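Local coordinates for uncharacterized protein lp_2219 (Lactobacillus plantarum, PDB 3HFQ), which is of unknown function but probably belongs to the lactonase family of seven-bladed beta-propellers, at residues 147-155 with 215-223. The protein carries 1 engineered substitution. Sequence-based numbering, arbitrary orientation.
Engineered in segment 215-223: T218 (natural residue Ala).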
loop_
_atom_site.group_PDB
_atom_site.type_symbol
_atom_site.label_atom_id
_atom_site.label_comp_id
_atom_site.label_asym_id
_atom_site.label_seq_id
_atom_site.Cartn_x
_atom_site.Cartn_y
_atom_site.Cartn_z
ATOM N N ASP A 147 5.164 3.346 -7.189
ATOM C CA ASP A 147 5.417 4.541 -6.399
ATOM C C ASP A 147 6.840 5.060 -6.588
ATOM O O ASP A 147 7.712 4.345 -7.081
ATOM C CB ASP A 147 5.131 4.272 -4.917
ATOM C CG ASP A 147 4.395 5.426 -4.251
ATOM O OD1 ASP A 147 4.686 6.592 -4.596
ATOM O OD2 ASP A 147 3.531 5.174 -3.383
ATOM N N LEU A 148 7.061 6.306 -6.179
ATOM C CA LEU A 148 8.346 6.986 -6.342
ATOM C C LEU A 148 9.535 6.529 -5.499
ATOM O O LEU A 148 9.389 6.139 -4.343
ATOM C CB LEU A 148 8.145 8.490 -6.125
ATOM C CG LEU A 148 7.182 9.187 -7.090
ATOM C CD1 LEU A 148 6.869 10.584 -6.584
ATOM C CD2 LEU A 148 7.796 9.237 -8.485
ATOM N N THR A 149 10.720 6.599 -6.100
ATOM C CA THR A 149 11.961 6.241 -5.424
ATOM C C THR A 149 12.509 7.547 -4.853
ATOM O O THR A 149 12.007 8.622 -5.171
ATOM C CB THR A 149 13.013 5.668 -6.407
ATOM O OG1 THR A 149 13.341 6.662 -7.383
ATOM C CG2 THR A 149 12.481 4.425 -7.106
ATOM N N PRO A 150 13.556 7.473 -4.019
ATOM C CA PRO A 150 14.143 8.680 -3.426
ATOM C C PRO A 150 14.547 9.741 -4.451
ATOM O O PRO A 150 14.453 10.936 -4.177
ATOM C CB PRO A 150 15.342 8.132 -2.652
ATOM C CG PRO A 150 14.856 6.777 -2.222
ATOM C CD PRO A 150 14.216 6.262 -3.495
ATOM N N ASP A 151 14.990 9.303 -5.629
ATOM C CA ASP A 151 15.408 10.233 -6.674
ATOM C C ASP A 151 14.332 10.436 -7.738
ATOM O O ASP A 151 14.612 10.825 -8.871
ATOM C CB ASP A 151 16.733 9.772 -7.301
ATOM C CG ASP A 151 16.646 8.395 -7.924
ATOM O OD1 ASP A 151 15.791 7.589 -7.500
ATOM O OD2 ASP A 151 17.457 8.113 -8.830
ATOM N N ASN A 152 13.095 10.162 -7.341
ATOM C CA ASN A 152 11.918 10.339 -8.178
ATOM C C ASN A 152 11.753 9.506 -9.442
ATOM O O ASN A 152 11.144 9.953 -10.414
ATOM C CB ASN A 152 11.749 11.825 -8.485
ATOM C CG ASN A 152 11.437 12.628 -7.236
ATOM O OD1 ASN A 152 10.376 12.464 -6.634
ATOM N ND2 ASN A 152 12.367 13.482 -6.829
ATOM N N ARG A 153 12.304 8.298 -9.428
ATOM C CA ARG A 153 12.113 7.383 -10.538
ATOM C C ARG A 153 10.897 6.604 -10.024
ATOM O O ARG A 153 10.432 6.872 -8.914
ATOM C CB ARG A 153 13.323 6.463 -10.712
ATOM C CG ARG A 153 14.629 7.198 -11.041
ATOM C CD ARG A 153 15.755 6.193 -11.233
ATOM N NE ARG A 153 17.090 6.781 -11.101
ATOM C CZ ARG A 153 17.882 7.111 -12.119
ATOM N NH1 ARG A 153 17.486 6.922 -13.369
ATOM N NH2 ARG A 153 19.092 7.610 -11.881
ATOM N N LEU A 154 10.371 5.664 -10.800
ATOM C CA LEU A 154 9.197 4.918 -10.357
ATOM C C LEU A 154 9.486 3.437 -10.179
ATOM O O LEU A 154 9.910 2.762 -11.113
ATOM C CB LEU A 154 8.041 5.079 -11.355
ATOM C CG LEU A 154 6.688 4.512 -10.911
ATOM C CD1 LEU A 154 6.038 5.488 -9.925
ATOM C CD2 LEU A 154 5.765 4.302 -12.123
ATOM N N ALA A 155 9.265 2.940 -8.967
ATOM C CA ALA A 155 9.474 1.531 -8.673
ATOM C C ALA A 155 8.157 0.829 -8.975
ATOM O O ALA A 155 7.107 1.233 -8.473
ATOM C CB ALA A 155 9.851 1.348 -7.211
ATOM N N LYS A 215 19.589 -2.572 -1.195
ATOM C CA LYS A 215 20.382 -1.352 -1.192
ATOM C C LYS A 215 20.024 -0.672 -2.512
ATOM O O LYS A 215 20.032 -1.314 -3.563
ATOM C CB LYS A 215 21.882 -1.671 -1.170
ATOM C CG LYS A 215 22.784 -0.440 -1.230
ATOM C CD LYS A 215 22.779 0.334 0.085
ATOM C CE LYS A 215 23.541 1.653 -0.032
ATOM N NZ LYS A 215 22.845 2.612 -0.939
ATOM N N TYR A 216 19.696 0.614 -2.464
ATOM C CA TYR A 216 19.345 1.350 -3.676
ATOM C C TYR A 216 20.420 2.387 -3.983
ATOM O O TYR A 216 20.892 3.080 -3.086
ATOM C CB TYR A 216 17.997 2.054 -3.495
ATOM C CG TYR A 216 17.542 2.840 -4.708
ATOM C CD1 TYR A 216 17.138 2.190 -5.874
ATOM C CD2 TYR A 216 17.505 4.235 -4.683
ATOM C CE1 TYR A 216 16.704 2.909 -6.987
ATOM C CE2 TYR A 216 17.077 4.965 -5.791
ATOM C CZ TYR A 216 16.675 4.294 -6.939
ATOM O OH TYR A 216 16.233 5.010 -8.030
ATOM N N ASP A 217 20.800 2.489 -5.252
ATOM C CA ASP A 217 21.807 3.458 -5.674
ATOM C C ASP A 217 21.172 4.457 -6.640
ATOM O O ASP A 217 20.747 4.090 -7.734
ATOM C CB ASP A 217 22.977 2.743 -6.360
ATOM C CG ASP A 217 24.130 3.680 -6.684
ATOM O OD1 ASP A 217 24.012 4.896 -6.422
ATOM O OD2 ASP A 217 25.155 3.195 -7.199
ATOM N N THR A 218 21.104 5.722 -6.238
ATOM C CA THR A 218 20.503 6.734 -7.097
ATOM C C THR A 218 21.276 6.930 -8.397
ATOM O O THR A 218 20.700 7.318 -9.410
ATOM C CB THR A 218 20.389 8.083 -6.371
ATOM O OG1 THR A 218 21.690 8.517 -5.953
ATOM C CG2 THR A 218 19.487 7.949 -5.156
ATOM N N GLN A 219 22.575 6.651 -8.376
ATOM C CA GLN A 219 23.390 6.814 -9.578
ATOM C C GLN A 219 23.028 5.812 -10.672
ATOM O O GLN A 219 23.066 6.144 -11.859
ATOM C CB GLN A 219 24.882 6.696 -9.241
ATOM C CG GLN A 219 25.386 7.779 -8.292
ATOM C CD GLN A 219 26.901 7.903 -8.286
ATOM O OE1 GLN A 219 27.618 6.916 -8.103
ATOM N NE2 GLN A 219 27.396 9.121 -8.482
ATOM N N THR A 220 22.671 4.592 -10.280
ATOM C CA THR A 220 22.306 3.562 -11.249
ATOM C C THR A 220 20.800 3.338 -11.315
ATOM O O THR A 220 20.304 2.719 -12.253
ATOM C CB THR A 220 22.942 2.195 -10.909
ATOM O OG1 THR A 220 22.441 1.738 -9.644
ATOM C CG2 THR A 220 24.462 2.303 -10.854
ATOM N N GLY A 221 20.076 3.840 -10.320
ATOM C CA GLY A 221 18.641 3.633 -10.298
ATOM C C GLY A 221 18.363 2.143 -10.193
ATOM O O GLY A 221 17.364 1.650 -10.710
ATOM N N ALA A 222 19.259 1.423 -9.519
ATOM C CA ALA A 222 19.121 -0.020 -9.363
ATOM C C ALA A 222 19.289 -0.507 -7.925
ATOM O O ALA A 222 19.749 0.229 -7.050
ATOM C CB ALA A 222 20.114 -0.738 -10.270
ATOM N N PHE A 223 18.928 -1.770 -7.709
ATOM C CA PHE A 223 18.985 -2.406 -6.398
ATOM C C PHE A 223 19.990 -3.550 -6.321
ATOM O O PHE A 223 20.429 -4.095 -7.339
ATOM C CB PHE A 223 17.624 -3.018 -6.043
ATOM C CG PHE A 223 16.513 -2.029 -5.872
ATOM C CD1 PHE A 223 16.388 -1.301 -4.694
ATOM C CD2 PHE A 223 15.543 -1.878 -6.860
ATOM C CE1 PHE A 223 15.308 -0.445 -4.498
ATOM C CE2 PHE A 223 14.461 -1.023 -6.674
ATOM C CZ PHE A 223 14.344 -0.308 -5.489
#
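D151 OD1 accepts hydrogen bonds from two hydroxyls. Y216 OH donates from the neighbouring blade at 2.7 Å to D151 OD1, on the syn side and close to the carboxylate plane. T149 OG1 donates at 2.6 Å to D151 OD1, nearly in line with the C-O bond. D151 OD1 lies at the edge of the Y216 ring, in its plane; the carboxylate and ring planes are 69° apart. Y216 reaches it because its CG lies anti to the backbone N (chi1 -180°), which sends the ring across to the turn 149-152. P150 CD rests against Y216 CE2 at 3.9 Å and T149 CB lies near Y216 CZ. F194 also packs edge-to-face on this ring.

D151 OD2 forms a salt bridge with R153, 2.7 Å from NE. The extended R153 chain continues past Y216 OH, and its NH2 donates to the backbone O of T218 at 3.0 Å. That oxygen is met almost head-on, at a C=O...N angle of 167°. CA of G221 covers one guanidinium face, 3.6 Å from R153 NE. N168 OD1 accepts a hydrogen bond from R153 NH1. With an alanine at D151, the hydroxyls of T149 and Y216 and the NE of R153 would probably lose this shared acceptor group, and with it the salt bridge that ties R153 to the turn. T218 is an engineered residue; its CG2 lies 3.9 Å from D151 CB.

R153 N donates to T149 OG1, bracing the type I turn 149-152. The 217-222 connection holds an Asx turn at D217 and a G1 bulge at G221-A222. Both are hairpin connections of four-stranded antiparallel sheets, joined here side by side as adjacent blades of a beta-propeller.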